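Local coordinates for AGR_L_2016p (Agrobacterium tumefaciens, PDB 2GVH), which probably hydrolyses acyl-CoA thioesters to free acids and coenzyme A, as a thioesterase built from two hotdog-type halves in one chain, at residues I32-P37 with M186-F191; G88-F93 with E114-R119; K200-A205 with F260-V265. One frame throughout, in Å; residues are numbered along the deposited sequence.

In this chain of two hotdog halves, interaction 1 bridges the halves, while interactions 2 and 3 each lie within one of them. From the N terminus, strand 29-35 opens interaction 1, which closes only when helix 179-198 arrives from the second half. Nested inside that long loop, interaction 2 closes the hairpin of strands 89-100 and 104-115; Val35 O and Asp33 O accept probable hydrogen bonds from His89 N and Val91 N, so both contacts share the first sheet. Interaction 3 follows in series, pairing strands 202-211 and 252-264 of the second sheet. Phe191 and Ala190 of interaction 1 pack on Val202 and Phe260 there, while Ile116 of interaction 2 touches Leu201.

Interaction 1. Residues I32-P37 with M186-F191; sequences IDIVFP and MTKAAF
Ile34 and Phe191 form the apolar centre of this strand-to-helix contact: the CD1 methyl of Ile34 lies 3.7 Å from CD1 of the Phe191 ring, with CG1 close behind. The same methyl reaches back to CG of Lys188, 3.8 Å away, where the two side chains run past each other in opposite directions. Phe36 adds its CE2 corner to CE2 of Phe191 at 4.1 Å; the ring planes are inclined by 59°, an oblique pair. CG2 of Ile34 lies over one face of the Phe36 ring, toward its rim.

With CG anti to the backbone N (chi1 -166°), Lys188 reaches out across the gap to the strand, bending at chi3, and brings NZ to 3.9 Å from Asp33 OD1, a long salt bridge. The other carboxylate oxygen, OD2, takes a weak hydrogen bond from His42. Farther out, Phe191 packs on Met262 of strand 252-264, and Phe36 rests against Asn41 of the second subunit.

Strand 29-35 of the first hotdog half thus meets helix 179-198 of the second across an apolar seam with a charged border. No hydrogen bond crosses it, so cohesion rests on apolar contact, with a modest electrostatic contribution likely from Lys188 and Asp33.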
ATOM      1  N   ILE B  32      -9.052  12.832  -5.727  1.00 67.37           N
ATOM      2  CA  ILE B  32      -7.945  13.454  -6.384  1.00 69.81           C
ATOM      3  C   ILE B  32      -6.663  12.730  -6.051  1.00 71.43           C
ATOM      4  O   ILE B  32      -6.389  12.473  -4.888  1.00 74.75           O
ATOM      5  CB  ILE B  32      -7.838  14.962  -6.040  1.00 68.74           C
ATOM      6  CG1 ILE B  32      -8.938  15.709  -6.769  1.00 70.33           C
ATOM      7  CG2 ILE B  32      -6.564  15.488  -6.567  1.00 73.58           C
ATOM      8  CD1 ILE B  32      -9.130  17.156  -6.413  1.00 72.24           C
ATOM      9  N   ASP B  33      -5.898  12.381  -7.077  1.00 70.29           N
ATOM     10  CA  ASP B  33      -4.595  11.781  -6.885  1.00 68.38           C
ATOM     11  C   ASP B  33      -3.504  12.564  -7.600  1.00 66.74           C
ATOM     12  O   ASP B  33      -3.707  13.082  -8.673  1.00 67.18           O
ATOM     13  CB  ASP B  33      -4.603  10.356  -7.385  1.00 68.75           C
ATOM     14  CG  ASP B  33      -3.411   9.542  -6.856  1.00 81.58           C
ATOM     15  OD1 ASP B  33      -2.706  10.001  -5.905  1.00 87.22           O
ATOM     16  OD2 ASP B  33      -3.166   8.434  -7.400  1.00 87.37           O
ATOM     17  N   ILE B  34      -2.341  12.660  -6.999  1.00 67.43           N
ATOM     18  CA  ILE B  34      -1.211  13.346  -7.626  1.00 68.14           C
ATOM     19  C   ILE B  34      -0.243  12.381  -8.248  1.00 67.84           C
ATOM     20  O   ILE B  34       0.154  11.448  -7.594  1.00 71.11           O
ATOM     21  CB  ILE B  34      -0.431  14.128  -6.614  1.00 67.54           C
ATOM     22  CG1 ILE B  34      -1.328  15.146  -5.970  1.00 65.47           C
ATOM     23  CG2 ILE B  34       0.762  14.835  -7.281  1.00 73.39           C
ATOM     24  CD1 ILE B  34      -1.052  15.228  -4.532  1.00 64.95           C
ATOM     25  N   VAL B  35       0.150  12.614  -9.496  1.00 67.85           N
ATOM     26  CA  VAL B  35       1.290  11.880 -10.089  1.00 68.63           C
ATOM     27  C   VAL B  35       2.444  12.872 -10.204  1.00 70.88           C
ATOM     28  O   VAL B  35       2.349  13.830 -10.962  1.00 74.49           O
ATOM     29  CB  VAL B  35       0.943  11.344 -11.502  1.00 67.36           C
ATOM     30  CG1 VAL B  35       2.129  10.676 -12.146  1.00 67.90           C
ATOM     31  CG2 VAL B  35      -0.203  10.400 -11.451  1.00 66.62           C
ATOM     32  N   PHE B  36       3.517  12.651  -9.470  1.00 71.34           N
ATOM     33  CA  PHE B  36       4.685  13.556  -9.504  1.00 72.43           C
ATOM     34  C   PHE B  36       5.572  13.436 -10.744  1.00 73.78           C
ATOM     35  O   PHE B  36       5.681  12.356 -11.316  1.00 75.54           O
ATOM     36  CB  PHE B  36       5.573  13.325  -8.274  1.00 71.46           C
ATOM     37  CG  PHE B  36       5.012  13.882  -7.017  1.00 69.96           C
ATOM     38  CD1 PHE B  36       4.151  13.133  -6.228  1.00 73.28           C
ATOM     39  CD2 PHE B  36       5.324  15.166  -6.621  1.00 68.90           C
ATOM     40  CE1 PHE B  36       3.597  13.668  -5.048  1.00 76.19           C
ATOM     41  CE2 PHE B  36       4.778  15.706  -5.448  1.00 76.02           C
ATOM     42  CZ  PHE B  36       3.920  14.958  -4.664  1.00 74.93           C
ATOM     43  N   PRO B  37       6.249  14.537 -11.134  1.00 74.65           N
ATOM     44  CA  PRO B  37       7.113  14.514 -12.314  1.00 75.99           C
ATOM     45  C   PRO B  37       8.171  13.437 -12.177  1.00 78.44           C
ATOM     46  O   PRO B  37       8.814  13.340 -11.140  1.00 80.05           O
ATOM     47  CB  PRO B  37       7.758  15.902 -12.302  1.00 74.48           C
ATOM     48  CG  PRO B  37       6.789  16.736 -11.601  1.00 73.40           C
ATOM     49  CD  PRO B  37       6.244  15.869 -10.511  1.00 74.47           C
HETATM   50  N   MSE B 186      -4.783  15.764   4.720  1.00 65.34           N
HETATM   51  CA  MSE B 186      -5.046  17.174   4.735  1.00 68.01           C
HETATM   52  C   MSE B 186      -3.970  17.878   3.971  1.00 68.80           C
HETATM   53  O   MSE B 186      -4.229  18.851   3.285  1.00 72.01           O
HETATM   54  CB  MSE B 186      -5.118  17.703   6.154  1.00 67.49           C
HETATM   55  CG  MSE B 186      -6.281  17.185   6.910  1.00 71.77           C
HETATM   56 SE   MSE B 186      -6.064  17.629   8.798  1.00 80.62          SE
HETATM   57  CE  MSE B 186      -6.877  19.423   8.775  1.00 75.68           C
ATOM     58  N   THR B 187      -2.761  17.387   4.099  1.00 67.59           N
ATOM     59  CA  THR B 187      -1.634  17.927   3.409  1.00 67.21           C
ATOM     60  C   THR B 187      -1.766  17.724   1.914  1.00 65.94           C
ATOM     61  O   THR B 187      -1.616  18.666   1.154  1.00 68.61           O
ATOM     62  CB  THR B 187      -0.323  17.279   3.919  1.00 68.58           C
ATOM     63  OG1 THR B 187      -0.280  17.404   5.333  1.00 69.28           O
ATOM     64  CG2 THR B 187       0.885  18.010   3.373  1.00 64.08           C
ATOM     65  N   LYS B 188      -2.014  16.499   1.478  1.00 65.13           N
ATOM     66  CA  LYS B 188      -2.441  16.258   0.085  1.00 63.37           C
ATOM     67  C   LYS B 188      -3.423  17.350  -0.393  1.00 62.79           C
ATOM     68  O   LYS B 188      -3.158  18.016  -1.379  1.00 61.19           O
ATOM     69  CB  LYS B 188      -3.066  14.888  -0.060  1.00 62.00           C
ATOM     70  CG  LYS B 188      -3.211  14.450  -1.487  1.00 63.21           C
ATOM     71  CD  LYS B 188      -3.982  13.182  -1.558  1.00 75.49           C
ATOM     72  CE  LYS B 188      -3.334  12.195  -2.499  1.00 83.58           C
ATOM     73  NZ  LYS B 188      -4.107  10.923  -2.379  1.00 90.50           N
ATOM     74  N   ALA B 189      -4.521  17.566   0.320  1.00 59.08           N
ATOM     75  CA  ALA B 189      -5.454  18.624  -0.114  1.00 60.95           C
ATOM     76  C   ALA B 189      -4.791  20.014  -0.155  1.00 61.20           C
ATOM     77  O   ALA B 189      -5.040  20.801  -1.047  1.00 62.74           O
ATOM     78  CB  ALA B 189      -6.740  18.634   0.737  1.00 59.74           C
ATOM     79  N   ALA B 190      -3.894  20.297   0.772  1.00 60.31           N
ATOM     80  CA  ALA B 190      -3.180  21.572   0.765  1.00 61.49           C
ATOM     81  C   ALA B 190      -2.246  21.673  -0.451  1.00 63.39           C
ATOM     82  O   ALA B 190      -2.097  22.725  -1.065  1.00 64.53           O
ATOM     83  CB  ALA B 190      -2.377  21.715   2.016  1.00 61.83           C
ATOM     84  N   PHE B 191      -1.609  20.567  -0.805  1.00 61.75           N
ATOM     85  CA  PHE B 191      -0.787  20.554  -1.993  1.00 60.94           C
ATOM     86  C   PHE B 191      -1.619  20.837  -3.233  1.00 63.82           C
ATOM     87  O   PHE B 191      -1.235  21.621  -4.064  1.00 64.37           O
ATOM     88  CB  PHE B 191      -0.095  19.208  -2.128  1.00 60.92           C
ATOM     89  CG  PHE B 191       0.646  19.072  -3.395  1.00 64.98           C
ATOM     90  CD1 PHE B 191      -0.034  18.817  -4.588  1.00 60.01           C
ATOM     91  CD2 PHE B 191       2.007  19.264  -3.434  1.00 59.25           C
ATOM     92  CE1 PHE B 191       0.632  18.735  -5.793  1.00 59.09           C
ATOM     93  CE2 PHE B 191       2.684  19.164  -4.636  1.00 68.50           C
ATOM     94  CZ  PHE B 191       1.999  18.905  -5.816  1.00 68.53           C
TER

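Interaction 2. Residues G88-F93 with E114-R119; sequences GHIVEF and ETIIGR
Ile90 and Glu114 face each other as an antiparallel hydrogen-bonded pair, each giving its N-H to the other's carbonyl. Glu114 N reaches Ile90 O at 3.1 Å in a nearly straight bond (172° at the hydrogen), whereas Ile90 N meets Glu114 O at 2.9 Å with a more bent N-H. A third bond, Ile116 N to Gly88 O at 3.0 Å, carries the pairing past the last strand residue. Between these bonds His89 and Thr115 make a non-hydrogen-bonded pair, and the CA hydrogens of His89 and Thr115 lean on Glu114 O and Gly88 O respectively.

The turn beyond the strand has its own polar fastening. Arg119 NE donates to Glu114 OE1 at 2.7 Å, the acceptor lying in the guanidinium plane, in a salt bridge that ties the far end of the turn back to the strand. Thr115 OG1 donates to Ile117 O at 2.7 Å, inside the curve.

Packing fills the rest. The His89 imidazole lies obliquely beside the Glu114-Thr115 peptide, with NE2 4.0 Å from Thr115 CG2, and it also meets the ring of His122. Ile116 swings its CD1 methyl to 3.5 Å from His89 N, because CG1 stands beside its own backbone N (chi1 -68°), which sends the extended end of the side chain to the Gly88-His89 backbone. Its CG1 also approaches CG1 of Ile90, and both isoleucines touch Ser195 of helix 179-198.

Taken together, this is the open end of an antiparallel beta hairpin, strands 89-100 and 104-115, where the chain leaves for strand 121-133 within the curved sheet of the first hotdog fold.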
ATOM      1  N   GLY B  88       4.173  15.658 -14.773  1.00 75.48           N
ATOM      2  CA  GLY B  88       3.415  15.445 -13.534  1.00 71.11           C
ATOM      3  C   GLY B  88       2.008  15.988 -13.623  1.00 69.22           C
ATOM      4  O   GLY B  88       1.793  16.994 -14.306  1.00 69.78           O
ATOM      5  N   HIS B  89       1.056  15.359 -12.919  1.00 66.13           N
ATOM      6  CA  HIS B  89      -0.354  15.738 -13.022  1.00 63.91           C
ATOM      7  C   HIS B  89      -1.144  15.726 -11.689  1.00 64.04           C
ATOM      8  O   HIS B  89      -1.014  14.832 -10.861  1.00 65.96           O
ATOM      9  CB  HIS B  89      -1.075  14.789 -14.003  1.00 63.24           C
ATOM     10  CG  HIS B  89      -0.613  14.905 -15.421  1.00 64.08           C
ATOM     11  ND1 HIS B  89       0.487  14.224 -15.909  1.00 70.08           N
ATOM     12  CD2 HIS B  89      -1.095  15.635 -16.455  1.00 62.93           C
ATOM     13  CE1 HIS B  89       0.657  14.526 -17.185  1.00 63.58           C
ATOM     14  NE2 HIS B  89      -0.291  15.378 -17.537  1.00 62.20           N
ATOM     15  N   ILE B  90      -2.008  16.698 -11.485  1.00 61.81           N
ATOM     16  CA  ILE B  90      -3.068  16.471 -10.518  1.00 62.01           C
ATOM     17  C   ILE B  90      -4.247  15.848 -11.236  1.00 61.39           C
ATOM     18  O   ILE B  90      -4.742  16.417 -12.208  1.00 64.08           O
ATOM     19  CB  ILE B  90      -3.570  17.721  -9.829  1.00 57.16           C
ATOM     20  CG1 ILE B  90      -2.475  18.355  -9.008  1.00 61.14           C
ATOM     21  CG2 ILE B  90      -4.667  17.335  -8.897  1.00 56.31           C
ATOM     22  CD1 ILE B  90      -2.810  19.778  -8.559  1.00 62.79           C
ATOM     23  N   VAL B  91      -4.704  14.700 -10.750  1.00 60.27           N
ATOM     24  CA  VAL B  91      -5.731  13.930 -11.467  1.00 61.10           C
ATOM     25  C   VAL B  91      -7.015  13.869 -10.692  1.00 61.79           C
ATOM     26  O   VAL B  91      -7.038  13.407  -9.555  1.00 65.52           O
ATOM     27  CB  VAL B  91      -5.214  12.509 -11.831  1.00 58.14           C
ATOM     28  CG1 VAL B  91      -6.122  11.844 -12.781  1.00 57.29           C
ATOM     29  CG2 VAL B  91      -3.905  12.668 -12.528  1.00 57.38           C
ATOM     30  N   GLU B  92      -8.081  14.341 -11.291  1.00 62.88           N
ATOM     31  CA  GLU B  92      -9.340  14.423 -10.583  1.00 62.89           C
ATOM     32  C   GLU B  92     -10.355  13.456 -11.120  1.00 61.96           C
ATOM     33  O   GLU B  92     -10.621  13.446 -12.298  1.00 63.46           O
ATOM     34  CB  GLU B  92      -9.908  15.831 -10.665  1.00 62.10           C
ATOM     35  CG  GLU B  92     -11.035  16.071  -9.681  1.00 70.98           C
ATOM     36  CD  GLU B  92     -11.673  17.452  -9.776  1.00 70.17           C
ATOM     37  OE1 GLU B  92     -11.207  18.299 -10.544  1.00 80.79           O
ATOM     38  OE2 GLU B  92     -12.686  17.691  -9.090  1.00 82.07           O
ATOM     39  N   PHE B  93     -10.942  12.659 -10.239  1.00 62.33           N
ATOM     40  CA  PHE B  93     -11.987  11.735 -10.621  1.00 60.98           C
ATOM     41  C   PHE B  93     -13.325  12.234 -10.066  1.00 61.01           C
ATOM     42  O   PHE B  93     -13.495  12.363  -8.854  1.00 64.80           O
ATOM     43  CB  PHE B  93     -11.662  10.350 -10.095  1.00 57.88           C
ATOM     44  CG  PHE B  93     -10.330   9.822 -10.566  1.00 62.31           C
ATOM     45  CD1 PHE B  93      -9.149  10.279 -10.011  1.00 64.57           C
ATOM     46  CD2 PHE B  93     -10.263   8.856 -11.548  1.00 62.49           C
ATOM     47  CE1 PHE B  93      -7.919   9.804 -10.439  1.00 65.22           C
ATOM     48  CE2 PHE B  93      -9.053   8.372 -11.986  1.00 65.47           C
ATOM     49  CZ  PHE B  93      -7.858   8.840 -11.424  1.00 63.14           C
ATOM     50  N   GLU B 114      -4.589  17.327 -15.139  1.00 65.48           N
ATOM     51  CA  GLU B 114      -4.052  18.652 -15.428  1.00 65.87           C
ATOM     52  C   GLU B 114      -2.584  18.698 -15.044  1.00 65.89           C
ATOM     53  O   GLU B 114      -2.244  18.223 -13.969  1.00 68.85           O
ATOM     54  CB  GLU B 114      -4.827  19.701 -14.645  1.00 66.02           C
ATOM     55  CG  GLU B 114      -6.166  20.018 -15.234  1.00 72.80           C
ATOM     56  CD  GLU B 114      -7.013  20.968 -14.388  1.00 76.37           C
ATOM     57  OE1 GLU B 114      -6.458  21.869 -13.703  1.00 78.45           O
ATOM     58  OE2 GLU B 114      -8.258  20.811 -14.424  1.00 86.08           O
ATOM     59  N   THR B 115      -1.712  19.266 -15.882  1.00 63.24           N
ATOM     60  CA  THR B 115      -0.305  19.336 -15.527  1.00 64.12           C
ATOM     61  C   THR B 115      -0.180  20.096 -14.227  1.00 63.01           C
ATOM     62  O   THR B 115      -0.963  21.005 -13.961  1.00 65.14           O
ATOM     63  CB  THR B 115       0.602  20.047 -16.569  1.00 63.75           C
ATOM     64  OG1 THR B 115       0.082  21.335 -16.866  1.00 58.59           O
ATOM     65  CG2 THR B 115       0.728  19.260 -17.821  1.00 66.54           C
ATOM     66  N   ILE B 116       0.807  19.716 -13.426  1.00 61.11           N
ATOM     67  CA  ILE B 116       1.118  20.416 -12.210  1.00 59.71           C
ATOM     68  C   ILE B 116       1.690  21.759 -12.601  1.00 60.17           C
ATOM     69  O   ILE B 116       1.286  22.772 -12.052  1.00 59.04           O
ATOM     70  CB  ILE B 116       2.121  19.616 -11.336  1.00 59.13           C
ATOM     71  CG1 ILE B 116       1.449  18.357 -10.807  1.00 65.48           C
ATOM     72  CG2 ILE B 116       2.659  20.471 -10.196  1.00 56.94           C
ATOM     73  CD1 ILE B 116       2.373  17.339 -10.301  1.00 57.77           C
ATOM     74  N   ILE B 117       2.645  21.747 -13.544  1.00 60.78           N
ATOM     75  CA  ILE B 117       3.236  22.970 -14.057  1.00 61.96           C
ATOM     76  C   ILE B 117       2.391  23.431 -15.233  1.00 63.04           C
ATOM     77  O   ILE B 117       2.336  22.752 -16.253  1.00 66.08           O
ATOM     78  CB  ILE B 117       4.727  22.785 -14.509  1.00 62.76           C
ATOM     79  CG1 ILE B 117       5.606  22.322 -13.348  1.00 64.43           C
ATOM     80  CG2 ILE B 117       5.273  24.088 -15.099  1.00 60.12           C
ATOM     81  CD1 ILE B 117       6.760  21.481 -13.798  1.00 63.06           C
ATOM     82  N   GLY B 118       1.723  24.575 -15.086  1.00 63.82           N
ATOM     83  CA  GLY B 118       0.911  25.136 -16.153  1.00 64.52           C
ATOM     84  C   GLY B 118      -0.586  24.860 -16.102  1.00 66.61           C
ATOM     85  O   GLY B 118      -1.361  25.599 -16.688  1.00 64.95           O
ATOM     86  N   ARG B 119      -1.009  23.789 -15.427  1.00 69.32           N
ATOM     87  CA  ARG B 119      -2.469  23.446 -15.345  1.00 71.69           C
ATOM     88  C   ARG B 119      -3.147  23.257 -16.716  1.00 74.44           C
ATOM     89  O   ARG B 119      -4.227  23.799 -16.993  1.00 74.99           O
ATOM     90  CB  ARG B 119      -3.245  24.487 -14.513  1.00 70.88           C
ATOM     91  CG  ARG B 119      -3.902  23.936 -13.286  1.00 70.24           C
ATOM     92  CD  ARG B 119      -4.965  24.903 -12.738  1.00 72.52           C
ATOM     93  NE  ARG B 119      -6.199  24.190 -12.424  1.00 69.02           N
ATOM     94  CZ  ARG B 119      -7.175  24.668 -11.665  1.00 77.50           C
ATOM     95  NH1 ARG B 119      -7.083  25.892 -11.128  1.00 77.65           N
ATOM     96  NH2 ARG B 119      -8.260  23.918 -11.445  1.00 78.27           N
TER

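Interaction 3. Residues K200-A205 with F260-V265; sequences KLVVLA and FTMVAV
Leu204 and Phe260 cross obliquely at one end of this strand pair, the CD1 methyl of Leu204 lying 4.1 Å from CD2 of the phenylalanine ring. Along the same face, Met262, a selenomethionine, curls back over the neighbouring strand: a bend at chi2 (-72°) brings its selenium to 4.1 Å from Leu204 CB. Val202 and Ala264 share that face, which is turned toward helix 179-198; there Val202 meets Phe191, and Met262 meets Ala194.

On the reverse face, that of Val203 and Val263, the contacts are between methyls. Val203 and Val265 cross at about a right angle, with their CG2 methyls 3.9 Å apart. CG2 of Val263, anti to its carbonyl carbon, points instead at Ala205 CB, 3.8 Å away. Val203 also packs on Gln83 of the second subunit.

Backbone bonds hold these rows in register. Val203 and Val263 exchange two, Val263 N to Val203 O being 2.7 Å long. Ala205 N gives a nearly straight bond to Thr261 O (173°), and Val265 N reaches Leu201 O. Strand 252-264 is thereby joined antiparallel to strand 202-211, outermost in the second sheet within this chain, where Ala205 makes backbone hydrogen bonds to the second subunit. The sheet has the 1-3-4-5-2 strand order of a hotdog fold and wraps round helix 179-198.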
ATOM      1  N   LYS B 200       2.290  25.845 -10.304  1.00 65.49           N
ATOM      2  CA  LYS B 200       3.627  25.283 -10.194  1.00 64.42           C
ATOM      3  C   LYS B 200       3.625  24.141  -9.200  1.00 63.45           C
ATOM      4  O   LYS B 200       2.666  23.969  -8.437  1.00 60.27           O
ATOM      5  CB  LYS B 200       4.625  26.361  -9.736  1.00 63.96           C
ATOM      6  CG  LYS B 200       4.830  27.524 -10.686  1.00 68.35           C
ATOM      7  CD  LYS B 200       5.715  28.617 -10.049  1.00 72.18           C
ATOM      8  CE  LYS B 200       6.606  29.304 -11.079  1.00 73.02           C
ATOM      9  NZ  LYS B 200       5.824  30.149 -12.007  1.00 78.82           N
ATOM     10  N   LEU B 201       4.719  23.381  -9.189  1.00 63.89           N
ATOM     11  CA  LEU B 201       4.974  22.427  -8.121  1.00 64.06           C
ATOM     12  C   LEU B 201       5.102  23.164  -6.798  1.00 65.33           C
ATOM     13  O   LEU B 201       5.698  24.231  -6.756  1.00 68.23           O
ATOM     14  CB  LEU B 201       6.253  21.683  -8.417  1.00 62.70           C
ATOM     15  CG  LEU B 201       6.726  20.553  -7.514  1.00 65.66           C
ATOM     16  CD1 LEU B 201       5.621  19.521  -7.280  1.00 57.12           C
ATOM     17  CD2 LEU B 201       7.922  19.913  -8.203  1.00 65.47           C
ATOM     18  N   VAL B 202       4.545  22.619  -5.721  1.00 63.51           N
ATOM     19  CA  VAL B 202       4.720  23.237  -4.410  1.00 62.49           C
ATOM     20  C   VAL B 202       5.239  22.246  -3.373  1.00 63.38           C
ATOM     21  O   VAL B 202       5.096  21.037  -3.537  1.00 63.28           O
ATOM     22  CB  VAL B 202       3.414  23.857  -3.891  1.00 60.38           C
ATOM     23  CG1 VAL B 202       2.876  24.866  -4.878  1.00 60.82           C
ATOM     24  CG2 VAL B 202       2.399  22.788  -3.661  1.00 60.24           C
ATOM     25  N   VAL B 203       5.828  22.767  -2.295  1.00 63.40           N
ATOM     26  CA  VAL B 203       6.329  21.911  -1.210  1.00 62.97           C
ATOM     27  C   VAL B 203       5.897  22.458   0.124  1.00 62.48           C
ATOM     28  O   VAL B 203       5.797  23.670   0.298  1.00 65.09           O
ATOM     29  CB  VAL B 203       7.856  21.759  -1.228  1.00 62.30           C
ATOM     30  CG1 VAL B 203       8.286  21.020  -2.488  1.00 59.77           C
ATOM     31  CG2 VAL B 203       8.526  23.130  -1.132  1.00 57.60           C
ATOM     32  N   LEU B 204       5.577  21.549   1.029  1.00 60.93           N
ATOM     33  CA  LEU B 204       5.230  21.854   2.396  1.00 62.12           C
ATOM     34  C   LEU B 204       6.434  22.443   3.151  1.00 62.36           C
ATOM     35  O   LEU B 204       7.504  21.807   3.186  1.00 62.54           O
ATOM     36  CB  LEU B 204       4.809  20.549   3.082  1.00 60.76           C
ATOM     37  CG  LEU B 204       4.532  20.645   4.572  1.00 62.70           C
ATOM     38  CD1 LEU B 204       3.224  21.451   4.783  1.00 65.85           C
ATOM     39  CD2 LEU B 204       4.418  19.288   5.165  1.00 63.50           C
ATOM     40  N   ALA B 205       6.240  23.626   3.743  1.00 60.86           N
ATOM     41  CA  ALA B 205       7.283  24.277   4.554  1.00 62.37           C
ATOM     42  C   ALA B 205       6.964  24.219   6.064  1.00 63.40           C
ATOM     43  O   ALA B 205       7.873  24.072   6.890  1.00 64.27           O
ATOM     44  CB  ALA B 205       7.506  25.720   4.102  1.00 59.36           C
ATOM     45  N   PHE B 260      -1.533  24.943   6.596  1.00 63.01           N
ATOM     46  CA  PHE B 260      -0.242  24.554   6.044  1.00 62.76           C
ATOM     47  C   PHE B 260       0.389  25.681   5.238  1.00 62.67           C
ATOM     48  O   PHE B 260      -0.283  26.459   4.547  1.00 59.31           O
ATOM     49  CB  PHE B 260      -0.400  23.308   5.176  1.00 62.64           C
ATOM     50  CG  PHE B 260      -1.125  22.181   5.866  1.00 59.34           C
ATOM     51  CD1 PHE B 260      -2.516  22.081   5.804  1.00 60.13           C
ATOM     52  CD2 PHE B 260      -0.409  21.209   6.568  1.00 53.79           C
ATOM     53  CE1 PHE B 260      -3.187  21.038   6.437  1.00 56.44           C
ATOM     54  CE2 PHE B 260      -1.061  20.144   7.222  1.00 62.25           C
ATOM     55  CZ  PHE B 260      -2.483  20.084   7.153  1.00 59.40           C
ATOM     56  N   THR B 261       1.709  25.776   5.334  1.00 62.94           N
ATOM     57  CA  THR B 261       2.395  26.741   4.502  1.00 63.06           C
ATOM     58  C   THR B 261       3.066  25.990   3.372  1.00 62.82           C
ATOM     59  O   THR B 261       3.787  25.024   3.609  1.00 64.21           O
ATOM     60  CB  THR B 261       3.335  27.616   5.319  1.00 64.44           C
ATOM     61  OG1 THR B 261       2.545  28.366   6.236  1.00 62.06           O
ATOM     62  CG2 THR B 261       4.112  28.600   4.436  1.00 62.82           C
HETATM   63  N   MSE B 262       2.783  26.424   2.146  1.00 63.12           N
HETATM   64  CA  MSE B 262       3.324  25.779   0.945  1.00 65.02           C
HETATM   65  C   MSE B 262       4.246  26.734   0.204  1.00 64.57           C
HETATM   66  O   MSE B 262       3.991  27.912   0.153  1.00 65.86           O
HETATM   67  CB  MSE B 262       2.172  25.370   0.028  1.00 64.72           C
HETATM   68  CG  MSE B 262       1.196  24.334   0.634  1.00 69.18           C
HETATM   69 SE   MSE B 262       1.946  22.451   0.806  1.00 88.11          SE
HETATM   70  CE  MSE B 262       2.510  22.048  -0.796  1.00 80.02           C
ATOM     71  N   VAL B 263       5.327  26.239  -0.369  1.00 65.86           N
ATOM     72  CA  VAL B 263       6.215  27.133  -1.100  1.00 66.89           C
ATOM     73  C   VAL B 263       6.271  26.720  -2.558  1.00 69.42           C
ATOM     74  O   VAL B 263       6.399  25.536  -2.854  1.00 70.32           O
ATOM     75  CB  VAL B 263       7.610  27.150  -0.477  1.00 66.05           C
ATOM     76  CG1 VAL B 263       8.601  27.904  -1.367  1.00 71.72           C
ATOM     77  CG2 VAL B 263       7.563  27.803   0.906  1.00 61.93           C
ATOM     78  N   ALA B 264       6.137  27.690  -3.469  1.00 70.96           N
ATOM     79  CA  ALA B 264       6.259  27.427  -4.905  1.00 70.11           C
ATOM     80  C   ALA B 264       7.703  27.183  -5.292  1.00 70.61           C
ATOM     81  O   ALA B 264       8.590  27.860  -4.794  1.00 72.34           O
ATOM     82  CB  ALA B 264       5.695  28.565  -5.691  1.00 69.91           C
ATOM     83  N   VAL B 265       7.932  26.242  -6.204  1.00 72.58           N
ATOM     84  CA  VAL B 265       9.278  25.809  -6.567  1.00 75.98           C
ATOM     85  C   VAL B 265       9.470  25.721  -8.097  1.00 77.02           C
ATOM     86  O   VAL B 265       8.499  25.512  -8.839  1.00 77.36           O
ATOM     87  CB  VAL B 265       9.603  24.457  -5.848  1.00 76.30           C
ATOM     88  CG1 VAL B 265      10.742  23.707  -6.519  1.00 80.52           C
ATOM     89  CG2 VAL B 265       9.944  24.716  -4.401  1.00 76.16           C
TER